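Segregation protein (Thermus thermophilus, PDB 2BEJ) hydrolyses ATP, binds double-stranded DNA cooperatively in an ATP-dependent fashion to form nucleoprotein filaments, and probably takes part in chromosome partitioning. Local coordinates at residues 27-32 / 219-224; 173-178 / 200-205; 207-212 / 227-232. All blocks are in the same frame, centred on the assembly; numbering follows the deposited sequence.

How the interactions relate
Interactions 1 and 3 adjoin each other, with centres 12 Å apart: Ile222 of interaction 1 packs on Arg211 and Ser229 of interaction 3, and the Tyr30 hydroxyl reaches Ala232. Together they tie helix 20-33, which starts in the P-loop, through helix 222-225 and the start of helix 230-248 to the adenine-binding segment 207-212. Interaction 2 lies at the edge of the central sheet, its centre 16 Å from that of interaction 3 and 18 Å from that of interaction 1. Interactions 2 and 3 share the ADP: Met178 meets the purine in one, while Pro207 and Asn209 bond it in the other. Interaction 1 stands back, the Ile222 side chain being about 9 Å from the nucleotide.

Interaction 1 of 3, residues 27-32 / 219-224; sequences LAAYLA and GKTIAQ
Ala29 and Tyr30, neighbours on helix 20-33, pack against Thr221, Ile222 and Ala223 at the start of the short helix 222-225, where Thr221 and Gln224 form a capping box. Helix 20-33 of this ParA-family ATPase begins within the P-loop, its first turn holding the nucleotide-binding residues Lys20, Thr21 and Thr22; the contact is made farther along the same helix. Ala29 comes first. Its methyl sits against the side chain of Thr221, with CB of Ala29 3.7 Å from CB of Thr221 and only slightly farther from the OG1 and CG2 branches, so the one methyl touches all three side-chain atoms of Thr221. Ala223 is more distant, Ala29 CB to Ala223 CB being 4.4 Å. Tyr30 follows and reaches farther: with CG anti to its carbonyl carbon (chi1 -70°), the ring is carried across to Ile222 and Ala223. The CG2 branch of Ile222 comes to the ring edge, near its plane, at 3.9 Å from Tyr30 CE2. The phenol end meets the other residue, Tyr30 OH lying 3.5 Å from Ala223 CB. No hydrogen bond joins the two segments; the polar work is done beside the interface. Ile222 N is bonded to the side chain of Asn26, a further tie to helix 20-33, and Thr221 OG1 is bonded to Asp78. Rotation of Thr221 to chi1 71° puts OG1 between its own N and carbonyl carbon, where it caps the helix, accepting from Gln224 N at 3.3 Å and more weakly from Ala223 N. The box closes in return: Thr221 N donates to Gln224 OE1 at 2.9 Å, in the carbonyl plane and on a lone pair, with an angle of 158° at the hydrogen.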
# COMPACT_ATOMS: atom_id res chain seq x y z
N LEU A 27 15.33 -1.48 -2.74
CA LEU A 27 15.20 -0.49 -1.67
C LEU A 27 16.36 0.50 -1.66
O LEU A 27 16.15 1.70 -1.55
CB LEU A 27 15.07 -1.13 -0.29
CG LEU A 27 13.68 -1.52 0.19
CD1 LEU A 27 13.75 -1.98 1.64
CD2 LEU A 27 12.69 -0.33 -0.00
N ALA A 28 17.58 -0.02 -1.76
CA ALA A 28 18.76 0.83 -1.88
C ALA A 28 18.63 1.78 -3.06
O ALA A 28 18.81 2.99 -2.91
CB ALA A 28 20.02 -0.02 -1.99
N ALA A 29 18.29 1.23 -4.23
CA ALA A 29 18.08 2.03 -5.44
C ALA A 29 17.13 3.20 -5.23
O ALA A 29 17.42 4.31 -5.66
CB ALA A 29 17.58 1.16 -6.60
N TYR A 30 16.00 2.96 -4.56
CA TYR A 30 15.01 4.02 -4.39
C TYR A 30 15.19 4.90 -3.15
O TYR A 30 14.78 6.06 -3.15
CB TYR A 30 13.58 3.49 -4.52
CG TYR A 30 13.25 3.08 -5.95
CD1 TYR A 30 13.07 4.05 -6.94
CD2 TYR A 30 13.14 1.74 -6.30
CE1 TYR A 30 12.78 3.68 -8.26
CE2 TYR A 30 12.84 1.36 -7.60
CZ TYR A 30 12.67 2.34 -8.58
OH TYR A 30 12.38 1.96 -9.87
N LEU A 31 15.83 4.37 -2.11
CA LEU A 31 16.18 5.20 -0.96
C LEU A 31 17.28 6.21 -1.32
O LEU A 31 17.26 7.34 -0.83
CB LEU A 31 16.59 4.36 0.25
CG LEU A 31 15.50 3.54 0.96
CD1 LEU A 31 16.14 2.55 1.97
CD2 LEU A 31 14.47 4.41 1.65
N ALA A 32 18.24 5.79 -2.15
CA ALA A 32 19.26 6.71 -2.67
C ALA A 32 18.60 7.82 -3.47
O ALA A 32 18.95 9.00 -3.33
CB ALA A 32 20.26 5.97 -3.54
N GLY A 219 22.96 -7.27 -13.99
CA GLY A 219 23.71 -6.52 -12.98
C GLY A 219 23.17 -5.13 -12.70
O GLY A 219 23.92 -4.23 -12.31
N LYS A 220 21.87 -4.94 -12.90
CA LYS A 220 21.24 -3.64 -12.70
C LYS A 220 20.05 -3.71 -11.75
O LYS A 220 19.36 -4.72 -11.69
CB LYS A 220 20.81 -3.03 -14.03
CG LYS A 220 21.97 -2.63 -14.92
CD LYS A 220 21.49 -1.99 -16.20
CE LYS A 220 22.67 -1.67 -17.12
NZ LYS A 220 22.25 -0.73 -18.21
N THR A 221 19.82 -2.61 -11.02
CA THR A 221 18.62 -2.44 -10.21
C THR A 221 17.44 -2.26 -11.16
O THR A 221 17.63 -1.92 -12.33
CB THR A 221 18.71 -1.19 -9.29
OG1 THR A 221 18.62 -0.00 -10.09
CG2 THR A 221 20.02 -1.19 -8.50
N ILE A 222 16.22 -2.46 -10.65
CA ILE A 222 15.03 -2.32 -11.47
C ILE A 222 14.86 -0.88 -11.95
O ILE A 222 14.23 -0.63 -12.98
CB ILE A 222 13.74 -2.86 -10.75
CG1 ILE A 222 12.64 -3.21 -11.76
CG2 ILE A 222 13.23 -1.87 -9.68
CD1 ILE A 222 13.04 -4.31 -12.77
N ALA A 223 15.45 0.06 -11.22
CA ALA A 223 15.39 1.47 -11.59
C ALA A 223 16.25 1.75 -12.82
O ALA A 223 15.92 2.62 -13.62
CB ALA A 223 15.81 2.34 -10.43
N GLN A 224 17.35 1.01 -12.95
CA GLN A 224 18.20 1.05 -14.14
C GLN A 224 17.62 0.20 -15.26
O GLN A 224 17.55 0.63 -16.41
CB GLN A 224 19.60 0.54 -13.81
CG GLN A 224 20.35 1.30 -12.73
CD GLN A 224 21.66 0.62 -12.36
OE1 GLN A 224 21.67 -0.45 -11.74
NE2 GLN A 224 22.77 1.24 -12.73

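Interaction 2 of 3, residues 173-178 / 200-205; sequences GILVTM and KVFWTV. With ADP (adenosine-5'-diphosphate), chain B.
The edge strand of the central sheet, 170-177, is flanked here by an irregular segment, 200-205, that returns after helix 185-197 and leads on to the adenine pocket. The two run parallel through a single bridge between Ile174 and Val201: Ile174 N donates to Lys200 O (2.8 Å) and Phe202 N donates to Ile174 O (2.8 Å, 162° at the hydrogen). After the bridge 200-205 bows outward at Trp203 and Thr204 and comes back at Val205; a water spans the bow, accepting from Val176 N at 2.9 Å and donating to the carbonyls of Phe202 and Thr204. Side chains sort to two faces. On one, Val176 lies alongside Val205, CG1 to CG1 3.9 Å, while its other branch meets Val201 CG1, and Ile174 crosses Lys200 obliquely, Ile174 CD1 lying 4.1 Å from Lys200 CB; helix 185-197 lies over this side through Leu193 and Phe197. On the other, the Phe202 ring comes obliquely onto the backbone, CE2 lying 3.4 Å from CA of Gly173, which has no side chain in the way; Leu175 CB lies beside CD2 of the same ring. Helix 230-248 covers Leu175 and Phe202. Farther along the chain, Met178 brings CG to 3.4 Å from C5 of ADP. A parallel segment laid against a strand after an intervening helix recalls the beta-alpha-beta connections of P-loop NTPases, although 200-205 forms no regular strand.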
# COMPACT_ATOMS: atom_id res chain seq x y z
N GLY A 173 8.77 -4.50 9.22
CA GLY A 173 7.61 -5.00 8.52
C GLY A 173 7.77 -6.33 7.82
O GLY A 173 8.88 -6.79 7.57
N ILE A 174 6.62 -6.93 7.53
CA ILE A 174 6.54 -8.12 6.73
C ILE A 174 6.17 -7.65 5.33
O ILE A 174 5.20 -6.91 5.15
CB ILE A 174 5.46 -9.09 7.28
CG1 ILE A 174 5.84 -9.56 8.69
CG2 ILE A 174 5.25 -10.27 6.34
CD1 ILE A 174 4.65 -10.02 9.52
N LEU A 175 6.97 -8.05 4.34
CA LEU A 175 6.75 -7.64 2.97
C LEU A 175 6.30 -8.81 2.10
O LEU A 175 7.03 -9.78 1.95
CB LEU A 175 8.04 -7.06 2.40
CG LEU A 175 8.02 -6.69 0.92
CD1 LEU A 175 7.16 -5.44 0.67
CD2 LEU A 175 9.45 -6.49 0.42
N VAL A 176 5.11 -8.70 1.50
CA VAL A 176 4.64 -9.70 0.54
C VAL A 176 5.33 -9.44 -0.80
O VAL A 176 5.20 -8.37 -1.38
CB VAL A 176 3.10 -9.68 0.39
CG1 VAL A 176 2.63 -10.78 -0.57
CG2 VAL A 176 2.41 -9.80 1.75
N THR A 177 6.10 -10.43 -1.26
CA THR A 177 6.87 -10.35 -2.50
C THR A 177 6.39 -11.41 -3.49
O THR A 177 5.74 -12.37 -3.10
CB THR A 177 8.40 -10.59 -2.27
OG1 THR A 177 8.61 -11.92 -1.77
CG2 THR A 177 8.97 -9.60 -1.28
N MET A 178 6.74 -11.22 -4.77
CA MET A 178 6.38 -12.16 -5.85
C MET A 178 4.90 -12.52 -5.84
O MET A 178 4.52 -13.67 -6.02
CB MET A 178 7.23 -13.43 -5.77
CG MET A 178 8.69 -13.17 -5.71
SD MET A 178 9.63 -14.69 -5.66
CE MET A 178 10.86 -14.24 -4.45
N LYS A 200 1.72 -5.01 11.02
CA LYS A 200 3.08 -5.48 10.76
C LYS A 200 3.33 -5.76 9.29
O LYS A 200 4.47 -5.70 8.84
CB LYS A 200 3.40 -6.74 11.59
CG LYS A 200 3.44 -6.50 13.09
CD LYS A 200 3.35 -7.82 13.84
CE LYS A 200 3.25 -7.58 15.34
NZ LYS A 200 3.31 -8.88 16.03
N VAL A 201 2.27 -6.05 8.53
CA VAL A 201 2.41 -6.28 7.09
C VAL A 201 2.40 -4.95 6.30
O VAL A 201 1.46 -4.15 6.43
CB VAL A 201 1.30 -7.22 6.56
CG1 VAL A 201 1.60 -7.66 5.13
CG2 VAL A 201 1.19 -8.45 7.46
N PHE A 202 3.44 -4.72 5.51
CA PHE A 202 3.50 -3.50 4.69
C PHE A 202 2.27 -3.45 3.78
O PHE A 202 1.78 -4.49 3.33
CB PHE A 202 4.74 -3.49 3.80
CG PHE A 202 6.01 -3.11 4.51
CD1 PHE A 202 6.24 -1.79 4.89
CD2 PHE A 202 6.99 -4.06 4.76
CE1 PHE A 202 7.42 -1.41 5.53
CE2 PHE A 202 8.18 -3.72 5.39
CZ PHE A 202 8.40 -2.38 5.78
N TRP A 203 1.78 -2.25 3.48
CA TRP A 203 0.70 -2.14 2.50
C TRP A 203 1.18 -2.33 1.07
O TRP A 203 0.45 -2.89 0.25
CB TRP A 203 -0.06 -0.83 2.68
CG TRP A 203 -0.87 -0.90 3.91
CD1 TRP A 203 -0.57 -0.35 5.12
CD2 TRP A 203 -2.08 -1.65 4.10
NE1 TRP A 203 -1.53 -0.67 6.04
CE2 TRP A 203 -2.47 -1.48 5.45
CE3 TRP A 203 -2.88 -2.44 3.26
CZ2 TRP A 203 -3.63 -2.05 5.97
CZ3 TRP A 203 -4.03 -3.02 3.79
CH2 TRP A 203 -4.39 -2.83 5.13
N THR A 204 2.40 -1.88 0.79
CA THR A 204 3.02 -2.09 -0.51
C THR A 204 3.39 -3.58 -0.66
O THR A 204 4.01 -4.17 0.23
CB THR A 204 4.27 -1.22 -0.67
OG1 THR A 204 3.93 0.14 -0.37
CG2 THR A 204 4.80 -1.30 -2.09
N VAL A 205 2.98 -4.14 -1.79
CA VAL A 205 3.17 -5.54 -2.12
C VAL A 205 3.94 -5.57 -3.45
O VAL A 205 3.64 -4.80 -4.36
CB VAL A 205 1.80 -6.24 -2.28
CG1 VAL A 205 1.96 -7.64 -2.82
CG2 VAL A 205 1.06 -6.27 -0.95
PB ADP B . 16.46 -14.44 -1.56
O1B ADP B . 17.57 -13.42 -1.58
O2B ADP B . 15.47 -14.26 -0.44
O3B ADP B . 16.97 -15.85 -1.68
PA ADP B . 16.09 -13.34 -4.19
O1A ADP B . 17.55 -13.59 -4.49
O2A ADP B . 15.69 -11.90 -4.00
O3A ADP B . 15.61 -14.21 -2.91
O5' ADP B . 15.17 -13.96 -5.33
C5' ADP B . 15.31 -15.30 -5.79
C4' ADP B . 14.98 -15.31 -7.27
O4' ADP B . 13.62 -14.87 -7.48
C3' ADP B . 15.87 -14.33 -8.02
O3' ADP B . 16.19 -14.86 -9.31
C2' ADP B . 15.00 -13.11 -8.22
O2' ADP B . 15.38 -12.40 -9.40
C1' ADP B . 13.59 -13.68 -8.29
N9 ADP B . 12.60 -12.69 -7.79
C8 ADP B . 12.64 -12.03 -6.62
N7 ADP B . 11.57 -11.19 -6.49
C5 ADP B . 10.83 -11.32 -7.61
C6 ADP B . 9.57 -10.73 -8.13
N6 ADP B . 8.87 -9.82 -7.42
N1 ADP B . 9.14 -11.14 -9.35
C2 ADP B . 9.82 -12.06 -10.07
N3 ADP B . 10.97 -12.63 -9.66
C4 ADP B . 11.51 -12.31 -8.46
O HOH W 1 3.55 -6.25 1.70

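Interaction 3 of 3, residues 207-212 / 227-232; sequences PRNVRL and PTSPGA. With ADP (adenosine-5'-diphosphate), chain B.
Pro207 and Pro230 provide the apolar part of this meeting, Pro207 CG lying 3.9 Å from Pro230 CB. Leu212 adds to it, its CD1 coming to 3.6 Å from CA of Gly231, an approach that the missing side chain of the glycine permits. The Asn209 amide lies against Pro230 as well: the Asn209 and Pro230 side chains cross at about a right angle, Asn209 ND2 lying 3.4 Å from Pro230 CD. With CG anti to the backbone N (chi1 -177°), the Asn209 side chain is directed toward 227-232, while its backbone faces the nucleotide.

Polar bonds fall into two sets. The first reads the adenine through the main chain: ADP N6 donates to Pro207 O at 2.8 Å, almost straight at 176°, and Asn209 N donates to ADP N1 at 3.1 Å, so one donor and one acceptor of the base are both matched. The second set concerns the helix starts. Asn209 and Ser229 both hold N-cap positions, and Asn209 OD1 accepts weakly from Arg211 N. A water accepts from Gly231 N at 2.8 Å and donates to Ser229 OG at 2.9 Å; its link to Asn209 OD1 is too short to be more than doubtful. Ser229 OG is also bonded to Ala226 O. Apart from these bonds, the Arg208 guanidinium has ADP C2 over one face.

Helix 210-214 and the start of helix 230-248 are thus brought together with Ile222 of helix 222-225 packed against both, and Leu212 continues the contact onto Thr22 and Asn26 of helix 20-33.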
# COMPACT_ATOMS: atom_id res chain seq x y z
N PRO A 207 4.85 -7.20 -6.90
CA PRO A 207 4.30 -8.13 -7.88
C PRO A 207 5.38 -9.06 -8.41
O PRO A 207 6.54 -8.66 -8.54
CB PRO A 207 3.82 -7.20 -9.01
CG PRO A 207 4.70 -5.98 -8.89
CD PRO A 207 4.94 -5.82 -7.42
N ARG A 208 5.00 -10.30 -8.69
CA ARG A 208 5.83 -11.17 -9.51
C ARG A 208 5.82 -10.56 -10.90
O ARG A 208 4.76 -10.35 -11.50
CB ARG A 208 5.30 -12.61 -9.52
CG ARG A 208 6.19 -13.60 -10.32
CD ARG A 208 6.07 -15.03 -9.80
NE ARG A 208 7.29 -15.81 -10.08
CZ ARG A 208 8.23 -16.10 -9.18
NH1 ARG A 208 8.13 -15.69 -7.92
NH2 ARG A 208 9.30 -16.82 -9.54
N ASN A 209 7.02 -10.27 -11.41
CA ASN A 209 7.18 -9.60 -12.68
C ASN A 209 8.52 -10.00 -13.32
O ASN A 209 9.56 -9.98 -12.67
CB ASN A 209 7.09 -8.08 -12.49
CG ASN A 209 7.18 -7.32 -13.80
OD1 ASN A 209 8.25 -6.82 -14.14
ND2 ASN A 209 6.08 -7.24 -14.53
N VAL A 210 8.46 -10.36 -14.60
CA VAL A 210 9.63 -10.81 -15.36
C VAL A 210 10.81 -9.83 -15.31
O VAL A 210 11.96 -10.25 -15.21
CB VAL A 210 9.25 -11.18 -16.83
CG1 VAL A 210 8.97 -9.94 -17.69
CG2 VAL A 210 10.33 -12.04 -17.47
N ARG A 211 10.52 -8.53 -15.37
CA ARG A 211 11.57 -7.52 -15.34
C ARG A 211 12.39 -7.53 -14.06
O ARG A 211 13.60 -7.28 -14.10
CB ARG A 211 10.98 -6.13 -15.62
CG ARG A 211 10.50 -5.95 -17.06
CD ARG A 211 11.68 -5.80 -18.00
NE ARG A 211 11.31 -5.73 -19.41
CZ ARG A 211 10.71 -4.69 -20.00
NH1 ARG A 211 10.37 -3.62 -19.29
NH2 ARG A 211 10.44 -4.74 -21.30
N LEU A 212 11.74 -7.84 -12.93
CA LEU A 212 12.44 -7.99 -11.64
C LEU A 212 13.35 -9.21 -11.63
O LEU A 212 14.47 -9.15 -11.13
CB LEU A 212 11.46 -8.07 -10.46
CG LEU A 212 10.91 -6.76 -9.88
CD1 LEU A 212 9.72 -7.05 -8.98
CD2 LEU A 212 11.97 -5.96 -9.13
N PRO A 227 12.50 1.03 -15.38
CA PRO A 227 12.02 2.06 -14.46
C PRO A 227 10.50 2.30 -14.40
O PRO A 227 10.01 2.87 -13.42
CB PRO A 227 12.72 3.33 -14.96
CG PRO A 227 13.01 3.06 -16.37
CD PRO A 227 13.35 1.61 -16.44
N THR A 228 9.77 1.88 -15.44
CA THR A 228 8.31 2.01 -15.43
C THR A 228 7.57 0.67 -15.29
O THR A 228 6.35 0.62 -15.45
CB THR A 228 7.77 2.76 -16.66
OG1 THR A 228 8.20 2.11 -17.86
CG2 THR A 228 8.23 4.22 -16.66
N SER A 229 8.32 -0.39 -15.00
CA SER A 229 7.73 -1.71 -14.82
C SER A 229 6.98 -1.83 -13.47
O SER A 229 7.19 -1.03 -12.55
CB SER A 229 8.80 -2.80 -14.98
OG SER A 229 9.76 -2.75 -13.94
N PRO A 230 6.06 -2.81 -13.36
CA PRO A 230 5.27 -2.89 -12.12
C PRO A 230 6.12 -2.99 -10.85
O PRO A 230 5.76 -2.41 -9.82
CB PRO A 230 4.44 -4.16 -12.34
CG PRO A 230 4.32 -4.27 -13.83
CD PRO A 230 5.66 -3.84 -14.33
N GLY A 231 7.26 -3.67 -10.94
CA GLY A 231 8.18 -3.86 -9.82
C GLY A 231 8.92 -2.61 -9.40
O GLY A 231 9.26 -2.45 -8.22
N ALA A 232 9.18 -1.72 -10.36
CA ALA A 232 9.85 -0.46 -10.11
C ALA A 232 8.94 0.49 -9.32
O ALA A 232 9.35 1.03 -8.29
CB ALA A 232 10.31 0.18 -11.45
PB ADP B . 16.46 -14.44 -1.56
O1B ADP B . 17.57 -13.42 -1.58
O2B ADP B . 15.47 -14.26 -0.44
O3B ADP B . 16.97 -15.85 -1.68
PA ADP B . 16.09 -13.34 -4.19
O1A ADP B . 17.55 -13.59 -4.49
O2A ADP B . 15.69 -11.90 -4.00
O3A ADP B . 15.61 -14.21 -2.91
O5' ADP B . 15.17 -13.96 -5.33
C5' ADP B . 15.31 -15.30 -5.79
C4' ADP B . 14.98 -15.31 -7.27
O4' ADP B . 13.62 -14.87 -7.48
C3' ADP B . 15.87 -14.33 -8.02
O3' ADP B . 16.19 -14.86 -9.31
C2' ADP B . 15.00 -13.11 -8.22
O2' ADP B . 15.38 -12.40 -9.40
C1' ADP B . 13.59 -13.68 -8.29
N9 ADP B . 12.60 -12.69 -7.79
C8 ADP B . 12.64 -12.03 -6.62
N7 ADP B . 11.57 -11.19 -6.49
C5 ADP B . 10.83 -11.32 -7.61
C6 ADP B . 9.57 -10.73 -8.13
N6 ADP B . 8.87 -9.82 -7.42
N1 ADP B . 9.14 -11.14 -9.35
C2 ADP B . 9.82 -12.06 -10.07
N3 ADP B . 10.97 -12.63 -9.66
C4 ADP B . 11.51 -12.31 -8.46
O HOH W 2 9.00 -5.17 -12.52